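Local atomic coordinates of translation initiation factor eif-2b-like protein (Chaetomium thermophilum, PDB entry 4ZEO), a protein that probably works in translation initiation as the delta subunit of eIF2B, the GDP-GTP exchange factor for eIF2. Residues L160-Q165 with E214-C219. Numbering follows the deposited sequence.
Sequences LAVGQQ and EYLTEC
Y215 reaches across to G163 and L160 where two helices of the N-terminal helical domain, 157-168 and 200-219, pack side by side; the axes of segments 160-165 and 214-219 approach to 8.8 Å and run 18° from parallel. G163 sits at the middle of the interface, its CA 5.2 Å from the CA of L216. Having no side chain, it presents a bare CA to CE2 of Y215, 4.0 Å away, consistent with the close approach of the backbones here. The ring of Y215 leans against helix 157-168, CE2 3.6 Å from CA of L160, because chi1, at 171°, turns CG away from the backbone N. CD1 of L160 meets CZ of that ring obliquely at 3.5 Å. The Y215 hydroxyl gives a weak hydrogen bond to O of L160, 3.3 Å from OH; that carbonyl already accepts the helical bond from N of Q164. A leucine in place of Y215 would probably leave L160 without its ring partner and remove the weak tie between the helices. Beside G163, L216 sets CD2 3.5 Å from its CA while also touching T181 and F185 of helix 174-191, which closes the buried side. On one face of the tyrosine ring, the sulfur of C219, from the same helix, rests 3.4 Å from the plane, nearer the ring's margin than its centre.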
loop_
_atom_site.group_PDB
_atom_site.type_symbol
_atom_site.label_atom_id
_atom_site.label_comp_id
_atom_site.label_asym_id
_atom_site.label_seq_id
_atom_site.Cartn_x
_atom_site.Cartn_y
_atom_site.Cartn_z
ATOM N N LEU A 160 -13.553 -13.885 7.677
ATOM C CA LEU A 160 -13.258 -15.170 7.083
ATOM C C LEU A 160 -13.072 -15.052 5.552
ATOM O O LEU A 160 -12.103 -15.564 4.985
ATOM C CB LEU A 160 -14.404 -16.115 7.395
ATOM C CG LEU A 160 -14.148 -17.593 7.196
ATOM C CD1 LEU A 160 -13.253 -18.068 8.336
ATOM C CD2 LEU A 160 -15.458 -18.370 7.121
ATOM N N ALA A 161 -13.990 -14.334 4.906
ATOM C CA ALA A 161 -13.943 -14.113 3.469
ATOM C C ALA A 161 -12.707 -13.305 3.079
ATOM O O ALA A 161 -12.030 -13.642 2.112
ATOM C CB ALA A 161 -15.202 -13.418 2.993
ATOM N N VAL A 162 -12.408 -12.244 3.823
ATOM C CA VAL A 162 -11.230 -11.436 3.511
ATOM C C VAL A 162 -9.922 -12.223 3.654
ATOM O O VAL A 162 -9.048 -12.124 2.796
ATOM C CB VAL A 162 -11.172 -10.165 4.384
ATOM C CG1 VAL A 162 -9.788 -9.538 4.364
ATOM C CG2 VAL A 162 -12.227 -9.178 3.932
ATOM N N GLY A 163 -9.796 -13.007 4.724
ATOM C CA GLY A 163 -8.614 -13.822 4.948
ATOM C C GLY A 163 -8.426 -14.865 3.866
ATOM O O GLY A 163 -7.310 -15.111 3.384
ATOM N N GLN A 164 -9.529 -15.474 3.459
ATOM C CA GLN A 164 -9.458 -16.446 2.384
ATOM C C GLN A 164 -8.919 -15.765 1.123
ATOM O O GLN A 164 -8.082 -16.331 0.419
ATOM C CB GLN A 164 -10.825 -17.069 2.132
ATOM C CG GLN A 164 -11.172 -18.133 3.155
ATOM C CD GLN A 164 -12.649 -18.391 3.253
ATOM O OE1 GLN A 164 -13.430 -17.952 2.409
ATOM N NE2 GLN A 164 -13.045 -19.121 4.280
ATOM N N GLN A 165 -9.362 -14.531 0.874
ATOM C CA GLN A 165 -8.873 -13.767 -0.267
ATOM C C GLN A 165 -7.382 -13.486 -0.162
ATOM O O GLN A 165 -6.675 -13.529 -1.156
ATOM C CB GLN A 165 -9.648 -12.473 -0.393
ATOM C CG GLN A 165 -11.106 -12.695 -0.675
ATOM C CD GLN A 165 -11.900 -11.426 -0.577
ATOM O OE1 GLN A 165 -11.409 -10.340 -0.880
ATOM N NE2 GLN A 165 -13.132 -11.549 -0.128
ATOM N N GLU A 214 -5.828 -13.009 14.656
ATOM C CA GLU A 214 -5.114 -14.268 14.669
ATOM C C GLU A 214 -5.456 -15.074 13.434
ATOM O O GLU A 214 -4.589 -15.718 12.843
ATOM C CB GLU A 214 -5.457 -15.090 15.923
ATOM C CG GLU A 214 -4.692 -14.674 17.176
ATOM C CD GLU A 214 -5.130 -15.423 18.435
ATOM O OE1 GLU A 214 -5.225 -14.789 19.508
ATOM O OE2 GLU A 214 -5.352 -16.654 18.353
ATOM N N TYR A 215 -6.723 -15.033 13.044
ATOM C CA TYR A 215 -7.126 -15.738 11.862
ATOM C C TYR A 215 -6.463 -15.166 10.607
ATOM O O TYR A 215 -5.979 -15.919 9.748
ATOM C CB TYR A 215 -8.638 -15.714 11.719
ATOM C CG TYR A 215 -9.080 -16.241 10.396
ATOM C CD1 TYR A 215 -9.082 -17.605 10.144
ATOM C CD2 TYR A 215 -9.453 -15.381 9.372
ATOM C CE1 TYR A 215 -9.476 -18.101 8.922
ATOM C CE2 TYR A 215 -9.842 -15.871 8.141
ATOM C CZ TYR A 215 -9.849 -17.229 7.922
ATOM O OH TYR A 215 -10.234 -17.717 6.697
ATOM N N LEU A 216 -6.465 -13.841 10.491
ATOM C CA LEU A 216 -5.876 -13.182 9.335
ATOM C C LEU A 216 -4.370 -13.444 9.224
ATOM O O LEU A 216 -3.825 -13.593 8.110
ATOM C CB LEU A 216 -6.146 -11.674 9.381
ATOM C CG LEU A 216 -7.599 -11.297 9.099
ATOM C CD1 LEU A 216 -7.846 -9.814 9.348
ATOM C CD2 LEU A 216 -7.979 -11.709 7.680
ATOM N N THR A 217 -3.710 -13.482 10.378
ATOM C CA THR A 217 -2.282 -13.761 10.460
ATOM C C THR A 217 -1.975 -15.167 9.994
ATOM O O THR A 217 -0.926 -15.426 9.424
ATOM C CB THR A 217 -1.752 -13.580 11.895
ATOM O OG1 THR A 217 -1.994 -12.236 12.321
ATOM C CG2 THR A 217 -0.267 -13.844 11.960
ATOM N N GLU A 218 -2.885 -16.079 10.285
ATOM C CA GLU A 218 -2.763 -17.461 9.855
ATOM C C GLU A 218 -2.866 -17.577 8.334
ATOM O O GLU A 218 -2.126 -18.350 7.735
ATOM C CB GLU A 218 -3.824 -18.324 10.546
ATOM C CG GLU A 218 -3.432 -18.754 11.967
ATOM C CD GLU A 218 -4.618 -19.020 12.907
ATOM O OE1 GLU A 218 -5.776 -19.193 12.457
ATOM O OE2 GLU A 218 -4.366 -19.080 14.127
ATOM N N CYS A 219 -3.779 -16.808 7.728
ATOM C CA CYS A 219 -3.967 -16.768 6.270
ATOM C C CYS A 219 -2.746 -16.238 5.552
ATOM O O CYS A 219 -2.364 -16.748 4.505
ATOM C CB CYS A 219 -5.171 -15.910 5.882
ATOM S SG CYS A 219 -6.737 -16.548 6.447
#